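Local atomic coordinates of thioredoxin Reductase (Burkholderia cenocepacia, PDB entry 4F82), a protein that probably acts as a thiol-specific peroxidase of the peroxiredoxin family, reducing hydrogen peroxide and organic hydroperoxides with glutathione and so protecting the cell from oxidative stress. Residues F53-A58 with I86-V91; F95-W100 with M112-S117. All coordinates share one frame; numbering follows the deposited sequence.

Both contacts lie in the thioredoxin-fold core, their centres about 9 Å apart, and they follow in series along the chain. Contact 1 pairs strands 49-55 and 85-90, which helix 61-80 connects; contact 2 sets helix 94-103 against strand 111-114. Strand 85-90 lies between the other two strands in one sheet, so it is the shared element: Cys88 O and Ser90 O probably accept hydrogen bonds from Met113 N (2.9 Å) and Asp115 N (2.8 Å). Ala58 CB of contact 1 also packs on Trp100 CE3 of contact 2 at 3.5 Å. Leu55 and Trp100 both reach the side chain of Cys63, the predicted peroxidatic cysteine, so the two contacts together build part of its surroundings.

Contact 1 (F53-A58 with I86-V91); sequences FGLPGA and IWCVSV
Three backbone hydrogen bonds join Phe53-Leu55 to Trp87-Val89 in parallel register. Phe53 N donates to Trp87 O (3.0 Å), Val89 N returns a bond to Phe53 O (2.8 Å), and Leu55 N reaches Val89 O in a more bent bond, 147° at the hydrogen. A CA-H...O contact adds to them, Gly54 CA lying 3.1 Å from Val89 O; with no side chain, glycine is well suited to strands this close.

Apolar contacts gather on the face of the sheet that carries Phe53, Leu55, Cys88 and Ser90. The Phe53 CG sits between its backbone N and carbonyl carbon (chi1 67°), a torsion that turns the ring over the neighbouring strand. CA of Cys88 lies over one face in a CH-pi contact, while Ile86 CG2 meets the edge in the ring plane. Cysteine is short and its sulfur polarisable: SG sits obliquely beside the ring, 3.7 Å from Phe53 CE1, and also touches Leu55 CD2 at 3.9 Å. Ser90 CB packs against Leu55 CD1 at 3.7 Å.

Helix 61-80 connects the two neighbouring parallel strands, the beta-alpha-beta crossover of the thioredoxin fold. Past Leu55 the chain runs into the peroxiredoxin PxxxTxxC motif, which starts at Pro56, includes Thr60 and ends at Cys63, the predicted sulfenic acid-forming residue, whose side chain Leu55 touches.

Polar links take over where the strands part. A water donates to Leu55 O (2.6 Å) and accepts from Val91 N (2.9 Å), bridging the ends of the two strands. The compact Ser90 hydroxyl bonds to Asn92, whose OD1 also receives Ala58 N.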
loop_
_atom_site.group_PDB
_atom_site.type_symbol
_atom_site.label_atom_id
_atom_site.label_comp_id
_atom_site.label_asym_id
_atom_site.label_seq_id
_atom_site.Cartn_x
_atom_site.Cartn_y
_atom_site.Cartn_z
ATOM N N PHE A 53 4.976 -16.085 -6.200
ATOM C CA PHE A 53 4.574 -16.179 -4.795
ATOM C C PHE A 53 3.839 -14.874 -4.435
ATOM O O PHE A 53 4.283 -13.776 -4.792
ATOM C CB PHE A 53 5.751 -16.531 -3.846
ATOM C CG PHE A 53 6.800 -15.459 -3.724
ATOM C CD1 PHE A 53 6.812 -14.574 -2.623
ATOM C CD2 PHE A 53 7.768 -15.303 -4.699
ATOM C CE1 PHE A 53 7.807 -13.579 -2.502
ATOM C CE2 PHE A 53 8.759 -14.290 -4.583
ATOM C CZ PHE A 53 8.776 -13.425 -3.496
ATOM N N GLY A 54 2.655 -15.024 -3.850
ATOM C CA GLY A 54 1.866 -13.893 -3.435
ATOM C C GLY A 54 1.976 -13.796 -1.924
ATOM O O GLY A 54 2.160 -14.798 -1.219
ATOM N N LEU A 55 1.838 -12.588 -1.410
ATOM C CA LEU A 55 1.938 -12.399 0.046
ATOM C C LEU A 55 1.072 -11.184 0.417
ATOM O O LEU A 55 0.652 -10.429 -0.471
ATOM C CB LEU A 55 3.423 -12.229 0.443
ATOM C CG LEU A 55 4.379 -11.357 -0.375
ATOM C CD1 LEU A 55 4.032 -9.831 -0.299
ATOM C CD2 LEU A 55 5.815 -11.586 0.068
ATOM N N PRO A 56 0.773 -11.006 1.716
ATOM C CA PRO A 56 -0.195 -9.997 2.157
ATOM C C PRO A 56 0.189 -8.512 2.024
ATOM O O PRO A 56 -0.718 -7.695 1.866
ATOM C CB PRO A 56 -0.402 -10.344 3.639
ATOM C CG PRO A 56 -0.127 -11.810 3.723
ATOM C CD PRO A 56 1.040 -12.000 2.771
ATOM N N GLY A 57 1.467 -8.151 2.132
ATOM C CA GLY A 57 1.791 -6.749 1.970
ATOM C C GLY A 57 3.258 -6.369 1.959
ATOM O O GLY A 57 4.060 -6.875 2.777
ATOM N N ALA A 58 3.603 -5.438 1.063
ATOM C CA ALA A 58 4.940 -4.842 1.087
ATOM C C ALA A 58 5.220 -4.226 2.465
ATOM O O ALA A 58 4.302 -3.730 3.142
ATOM C CB ALA A 58 5.080 -3.781 -0.013
ATOM N N ILE A 86 10.886 -15.225 -11.528
ATOM C CA ILE A 86 10.267 -15.317 -10.197
ATOM C C ILE A 86 9.522 -14.013 -9.928
ATOM O O ILE A 86 10.120 -12.940 -9.945
ATOM C CB ILE A 86 11.310 -15.512 -9.095
ATOM C CG1 ILE A 86 12.102 -16.811 -9.279
ATOM C CG2 ILE A 86 10.634 -15.572 -7.740
ATOM C CD1 ILE A 86 13.509 -16.782 -8.549
ATOM N N TRP A 87 8.214 -14.087 -9.714
ATOM C CA TRP A 87 7.452 -12.882 -9.388
ATOM C C TRP A 87 7.009 -12.863 -7.933
ATOM O O TRP A 87 6.614 -13.878 -7.373
ATOM C CB TRP A 87 6.174 -12.832 -10.205
ATOM C CG TRP A 87 6.302 -12.850 -11.701
ATOM C CD1 TRP A 87 7.433 -12.949 -12.483
ATOM C CD2 TRP A 87 5.195 -12.819 -12.577
ATOM N NE1 TRP A 87 7.073 -12.948 -13.837
ATOM C CE2 TRP A 87 5.696 -12.889 -13.909
ATOM C CE3 TRP A 87 3.801 -12.729 -12.361
ATOM C CZ2 TRP A 87 4.851 -12.832 -15.029
ATOM C CZ3 TRP A 87 2.957 -12.693 -13.479
ATOM C CH2 TRP A 87 3.493 -12.742 -14.797
ATOM N N CYS A 88 7.078 -11.705 -7.315
ATOM C CA CYS A 88 6.394 -11.497 -6.033
ATOM C C CYS A 88 5.106 -10.713 -6.306
ATOM O O CYS A 88 5.147 -9.570 -6.778
ATOM C CB CYS A 88 7.281 -10.727 -5.068
ATOM S SG CYS A 88 6.414 -10.263 -3.522
ATOM N N VAL A 89 3.957 -11.311 -6.014
ATOM C CA VAL A 89 2.705 -10.596 -6.232
ATOM C C VAL A 89 2.130 -10.082 -4.911
ATOM O O VAL A 89 2.096 -10.806 -3.921
ATOM C CB VAL A 89 1.674 -11.487 -6.921
ATOM C CG1 VAL A 89 0.305 -10.832 -6.895
ATOM C CG2 VAL A 89 2.108 -11.769 -8.375
ATOM N N SER A 90 1.711 -8.820 -4.859
ATOM C CA SER A 90 1.079 -8.343 -3.637
ATOM C C SER A 90 0.027 -7.344 -4.007
ATOM O O SER A 90 0.115 -6.703 -5.069
ATOM C CB SER A 90 2.106 -7.679 -2.688
ATOM O OG SER A 90 1.501 -7.289 -1.440
ATOM N N VAL A 91 -0.941 -7.169 -3.111
ATOM C CA VAL A 91 -1.983 -6.167 -3.308
ATOM C C VAL A 91 -1.456 -4.872 -2.736
ATOM O O VAL A 91 -1.704 -4.510 -1.566
ATOM C CB VAL A 91 -3.355 -6.562 -2.682
ATOM C CG1 VAL A 91 -4.423 -5.492 -3.014
ATOM C CG2 VAL A 91 -3.795 -7.877 -3.264
HETATM O O HOH W 1 -1.348 -8.760 -0.710
#

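Contact 2 (F95-W100 with M112-S117); sequences FVMGAW and MMADGS
The indole of Trp100 meets Met112 through its six-membered ring: the methyl CE of Met112 approaches obliquely and comes within 3.2 Å of Trp100 CE3, short for two carbons, so that the exact distance is doubtful though the two are clearly in contact, with Trp100 CZ3 next at 3.5 Å. The two side chains cross at about a right angle. Elsewhere around the indole, Phe59 meets it with ring planes at about 40°, Cys88, Val68 and Cys63 touch it, and NE1 is bonded to Ser64 OG, which satisfies the one polar atom of a buried ring and helps to hold the ring's orientation.

Met112 reaches the ring because its chain bends at chi2 (-59°) and again at chi3, turning the terminal methyl toward the indole of Trp100. Methionine suits both sides of this interface, being long, flexible and apolar. Met97, one turn before Trp100, points at the strand and is likewise folded. Its CG rests 4.0 Å from Ala114 CB, and its CE comes 4.1 Å from Met112 CB and 3.8 Å from Met113 O. Ala114, with only a methyl, suits a place where the helix and strand axes approach to 8.0 Å.

No hydrogen bond crosses the contact. On the helix's other side, Val96 packs on Val96 of the second subunit and Ala99 on its Phe59. Helix 94-103, running at 165° to strand 111-114, is the connecting helix of a beta-alpha-beta unit in the thioredoxin fold.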
loop_
_atom_site.group_PDB
_atom_site.type_symbol
_atom_site.label_atom_id
_atom_site.label_comp_id
_atom_site.label_asym_id
_atom_site.label_seq_id
_atom_site.Cartn_x
_atom_site.Cartn_y
_atom_site.Cartn_z
ATOM N N PHE A 95 4.379 1.941 -6.980
ATOM C CA PHE A 95 5.342 2.845 -6.318
ATOM C C PHE A 95 5.869 2.219 -5.035
ATOM O O PHE A 95 7.071 2.258 -4.742
ATOM C CB PHE A 95 4.701 4.222 -6.033
ATOM C CG PHE A 95 4.362 4.962 -7.292
ATOM C CD1 PHE A 95 5.328 5.690 -7.948
ATOM C CD2 PHE A 95 3.087 4.886 -7.840
ATOM C CE1 PHE A 95 5.040 6.362 -9.158
ATOM C CE2 PHE A 95 2.774 5.555 -9.042
ATOM C CZ PHE A 95 3.752 6.277 -9.704
ATOM N N VAL A 96 4.956 1.662 -4.256
ATOM C CA VAL A 96 5.324 0.964 -3.027
ATOM C C VAL A 96 6.164 -0.308 -3.332
ATOM O O VAL A 96 7.224 -0.521 -2.716
ATOM C CB VAL A 96 4.070 0.688 -2.159
ATOM C CG1 VAL A 96 4.408 -0.261 -0.998
ATOM C CG2 VAL A 96 3.478 2.028 -1.633
ATOM N N MET A 97 5.730 -1.104 -4.309
ATOM C CA MET A 97 6.484 -2.320 -4.698
ATOM C C MET A 97 7.869 -1.986 -5.227
ATOM O O MET A 97 8.827 -2.687 -4.929
ATOM C CB MET A 97 5.727 -3.142 -5.734
ATOM C CG MET A 97 4.443 -3.740 -5.180
ATOM S SD MET A 97 4.721 -5.044 -3.934
ATOM C CE MET A 97 5.028 -6.453 -5.039
ATOM N N GLY A 98 7.967 -0.893 -5.978
ATOM C CA GLY A 98 9.251 -0.399 -6.433
ATOM C C GLY A 98 10.214 -0.066 -5.297
ATOM O O GLY A 98 11.350 -0.513 -5.285
ATOM N N ALA A 99 9.755 0.720 -4.334
ATOM C CA ALA A 99 10.575 1.113 -3.198
ATOM C C ALA A 99 10.944 -0.103 -2.364
ATOM O O ALA A 99 12.068 -0.220 -1.872
ATOM C CB ALA A 99 9.805 2.120 -2.334
ATOM N N TRP A 100 9.983 -0.990 -2.166
ATOM C CA TRP A 100 10.253 -2.201 -1.399
ATOM C C TRP A 100 11.305 -3.054 -2.093
ATOM O O TRP A 100 12.220 -3.563 -1.434
ATOM C CB TRP A 100 8.966 -3.003 -1.276
ATOM C CG TRP A 100 8.944 -4.031 -0.187
ATOM C CD1 TRP A 100 9.544 -3.967 1.054
ATOM C CD2 TRP A 100 8.272 -5.282 -0.248
ATOM N NE1 TRP A 100 9.274 -5.127 1.765
ATOM C CE2 TRP A 100 8.485 -5.941 0.989
ATOM C CE3 TRP A 100 7.501 -5.918 -1.238
ATOM C CZ2 TRP A 100 7.961 -7.211 1.259
ATOM C CZ3 TRP A 100 6.965 -7.170 -0.964
ATOM C CH2 TRP A 100 7.195 -7.801 0.278
ATOM N N MET A 112 8.883 -7.510 -8.921
ATOM C CA MET A 112 7.912 -7.031 -7.929
ATOM C C MET A 112 6.646 -6.566 -8.651
ATOM O O MET A 112 6.585 -5.451 -9.193
ATOM C CB MET A 112 8.528 -5.908 -7.095
ATOM C CG MET A 112 9.870 -6.342 -6.451
ATOM S SD MET A 112 9.780 -7.809 -5.346
ATOM C CE MET A 112 8.948 -7.130 -3.883
ATOM N N MET A 113 5.661 -7.461 -8.675
ATOM C CA MET A 113 4.456 -7.314 -9.484
ATOM C C MET A 113 3.274 -6.811 -8.632
ATOM O O MET A 113 2.680 -7.543 -7.815
ATOM C CB MET A 113 4.146 -8.632 -10.200
ATOM C CG MET A 113 5.328 -9.189 -11.052
ATOM S SD MET A 113 5.644 -8.094 -12.430
ATOM C CE MET A 113 4.460 -8.751 -13.581
ATOM N N ALA A 114 2.952 -5.534 -8.837
ATOM C CA ALA A 114 1.908 -4.843 -8.085
ATOM C C ALA A 114 0.521 -5.285 -8.548
ATOM O O ALA A 114 0.184 -5.154 -9.719
ATOM C CB ALA A 114 2.056 -3.337 -8.326
ATOM N N ASP A 115 -0.304 -5.786 -7.631
ATOM C CA ASP A 115 -1.697 -6.075 -7.962
ATOM C C ASP A 115 -2.537 -5.138 -7.074
ATOM O O ASP A 115 -3.388 -5.588 -6.295
ATOM C CB ASP A 115 -2.004 -7.547 -7.613
ATOM C CG ASP A 115 -3.409 -7.973 -8.014
ATOM O OD1 ASP A 115 -3.939 -7.480 -9.032
ATOM O OD2 ASP A 115 -4.015 -8.804 -7.278
ATOM N N GLY A 116 -2.286 -3.832 -7.168
ATOM C CA GLY A 116 -2.865 -2.903 -6.177
ATOM C C GLY A 116 -4.394 -2.729 -6.205
ATOM O O GLY A 116 -4.995 -2.169 -5.266
ATOM N N SER A 117 -5.049 -3.204 -7.265
ATOM C CA SER A 117 -6.515 -3.201 -7.292
ATOM C C SER A 117 -7.097 -4.546 -6.849
ATOM O O SER A 117 -8.328 -4.716 -6.804
ATOM C CB SER A 117 -6.998 -2.883 -8.725
ATOM O OG SER A 117 -6.655 -1.555 -9.111
#